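Local coordinates for protein probable glutathione S-transferase (Pseudomonas aeruginosa, PDB 6JWK) that probably isomerises maleylpyruvate or maleylacetoacetate with the help of glutathione, as a zeta-class member of the glutathione S-transferase superfamily, at residues S12-I17 with S64-I69. Numbering follows the deposited sequence.
Sequences SYRVRI and SQSLAI
Arg14 of helix 10-22 reaches across to the first turn of helix 66-76, where its NH1 donates a hydrogen bond to Ser66 OG (2.9 Å, N-H...O angle 149°). The hydroxyl sits at the edge of the guanidinium, near its plane. With CG anti to the carbonyl carbon (chi1 -65°), the chain, extended from there to NE, carries the guanidinium to the serine, and Arg14 CD also lies 3.5 Å from Ser66 OG. Leu67 CD2 lies 4.2 Å from Arg14 NH1, oblique to the guanidinium plane. One residue on, the two methyls of Val15 divide the apolar work. CG2 rests on Ser66 CB at 3.8 Å, Val15 and Ser66 being the pair whose CA atoms are nearest, whereas CG1, anti to the backbone N (chi1 180°), meets Ile69 CG2 at 3.7 Å, the two side chains crossing at about a right angle. Val15 also packs on Leu3 of strand 2-5, and Leu67 on helix 87-103. Just before the turn, Ser64 and Gln65 hydrogen-bond to Glu95 and Asp103 of the second subunit, which places the contact near the dimer interface. Two helices packed side by side against one face of the sheet, between it and the helical domain, are characteristic of the thioredoxin-like N-terminal domain of glutathione S-transferases.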
loop_
_atom_site.group_PDB
_atom_site.type_symbol
_atom_site.label_atom_id
_atom_site.label_comp_id
_atom_site.label_asym_id
_atom_site.label_seq_id
_atom_site.Cartn_x
_atom_site.Cartn_y
_atom_site.Cartn_z
ATOM N N SER B 12 8.752 9.986 -3.396
ATOM C CA SER B 12 10.083 10.521 -2.967
ATOM C C SER B 12 9.888 11.444 -1.752
ATOM O O SER B 12 10.647 11.370 -0.790
ATOM C CB SER B 12 10.785 11.267 -4.081
ATOM O OG SER B 12 11.084 10.402 -5.167
ATOM N N TYR B 13 8.904 12.322 -1.842
ATOM C CA TYR B 13 8.589 13.295 -0.765
ATOM C C TYR B 13 8.365 12.514 0.554
ATOM O O TYR B 13 8.914 12.913 1.599
ATOM C CB TYR B 13 7.416 14.149 -1.243
ATOM C CG TYR B 13 7.066 15.339 -0.383
ATOM C CD1 TYR B 13 7.859 15.743 0.689
ATOM C CD2 TYR B 13 5.971 16.130 -0.715
ATOM C CE1 TYR B 13 7.516 16.849 1.461
ATOM C CE2 TYR B 13 5.625 17.244 0.048
ATOM C CZ TYR B 13 6.407 17.606 1.132
ATOM O OH TYR B 13 6.062 18.709 1.858
ATOM N N ARG B 14 7.561 11.445 0.532
ATOM C CA ARG B 14 7.272 10.606 1.736
ATOM C C ARG B 14 8.594 10.222 2.404
ATOM O O ARG B 14 8.707 10.320 3.583
ATOM C CB ARG B 14 6.550 9.285 1.409
ATOM C CG ARG B 14 5.150 9.432 0.832
ATOM C CD ARG B 14 4.636 8.065 0.489
ATOM N NE ARG B 14 3.373 8.159 -0.188
ATOM C CZ ARG B 14 2.768 7.161 -0.774
ATOM N NH1 ARG B 14 3.362 5.980 -0.825
ATOM N NH2 ARG B 14 1.594 7.352 -1.353
ATOM N N VAL B 15 9.565 9.755 1.631
ATOM C CA VAL B 15 10.833 9.231 2.208
ATOM C C VAL B 15 11.779 10.359 2.588
ATOM O O VAL B 15 12.543 10.194 3.588
ATOM C CB VAL B 15 11.504 8.253 1.220
ATOM C CG1 VAL B 15 12.796 7.718 1.796
ATOM C CG2 VAL B 15 10.555 7.098 0.872
ATOM N N ARG B 16 11.790 11.469 1.855
ATOM C CA ARG B 16 12.566 12.673 2.274
ATOM C C ARG B 16 12.048 13.169 3.632
ATOM O O ARG B 16 12.862 13.565 4.487
ATOM C CB ARG B 16 12.505 13.802 1.256
ATOM C CG ARG B 16 13.242 13.508 -0.045
ATOM C CD ARG B 16 13.436 14.741 -0.908
ATOM N NE ARG B 16 12.222 15.537 -1.102
ATOM C CZ ARG B 16 11.364 15.439 -2.106
ATOM N NH1 ARG B 16 11.570 14.583 -3.093
ATOM N NH2 ARG B 16 10.308 16.250 -2.143
ATOM N N ILE B 17 10.747 13.110 3.882
ATOM C CA ILE B 17 10.252 13.515 5.238
ATOM C C ILE B 17 10.787 12.520 6.268
ATOM O O ILE B 17 11.297 12.953 7.345
ATOM C CB ILE B 17 8.719 13.548 5.238
ATOM C CG1 ILE B 17 8.181 14.618 4.285
ATOM C CG2 ILE B 17 8.150 13.701 6.637
ATOM C CD1 ILE B 17 6.676 14.468 4.013
ATOM N N SER B 64 13.157 -0.366 -2.930
ATOM C CA SER B 64 12.022 0.401 -3.441
ATOM C C SER B 64 10.869 0.189 -2.440
ATOM O O SER B 64 10.916 -0.791 -1.550
ATOM C CB SER B 64 11.664 -0.120 -4.798
ATOM O OG SER B 64 11.102 -1.445 -4.662
ATOM N N GLN B 65 9.795 0.891 -2.734
ATOM C CA GLN B 65 8.527 0.936 -1.973
ATOM C C GLN B 65 8.748 1.857 -0.781
ATOM O O GLN B 65 9.361 1.472 0.222
ATOM C CB GLN B 65 7.949 -0.429 -1.641
ATOM C CG GLN B 65 7.483 -1.213 -2.873
ATOM C CD GLN B 65 6.350 -0.541 -3.614
ATOM O OE1 GLN B 65 5.514 0.168 -3.029
ATOM N NE2 GLN B 65 6.326 -0.742 -4.926
ATOM N N SER B 66 8.200 3.064 -0.907
ATOM C CA SER B 66 8.292 4.139 0.108
ATOM C C SER B 66 7.907 3.613 1.496
ATOM O O SER B 66 8.673 3.871 2.504
ATOM C CB SER B 66 7.469 5.336 -0.389
ATOM O OG SER B 66 6.091 5.026 -0.477
ATOM N N LEU B 67 6.813 2.853 1.650
ATOM C CA LEU B 67 6.455 2.354 3.012
ATOM C C LEU B 67 7.405 1.239 3.490
ATOM O O LEU B 67 7.646 1.170 4.696
ATOM C CB LEU B 67 5.020 1.843 3.093
ATOM C CG LEU B 67 3.923 2.801 2.662
ATOM C CD1 LEU B 67 2.631 2.450 3.393
ATOM C CD2 LEU B 67 4.271 4.238 2.846
ATOM N N ALA B 68 7.970 0.399 2.614
ATOM C CA ALA B 68 8.996 -0.573 3.067
ATOM C C ALA B 68 10.240 0.205 3.521
ATOM O O ALA B 68 10.891 -0.187 4.512
ATOM C CB ALA B 68 9.296 -1.576 1.969
ATOM N N ILE B 69 10.606 1.259 2.796
ATOM C CA ILE B 69 11.823 2.038 3.124
ATOM C C ILE B 69 11.567 2.696 4.482
ATOM O O ILE B 69 12.468 2.700 5.320
ATOM C CB ILE B 69 12.150 3.072 2.049
ATOM C CG1 ILE B 69 12.655 2.398 0.777
ATOM C CG2 ILE B 69 13.144 4.083 2.588
ATOM C CD1 ILE B 69 12.403 3.204 -0.497
#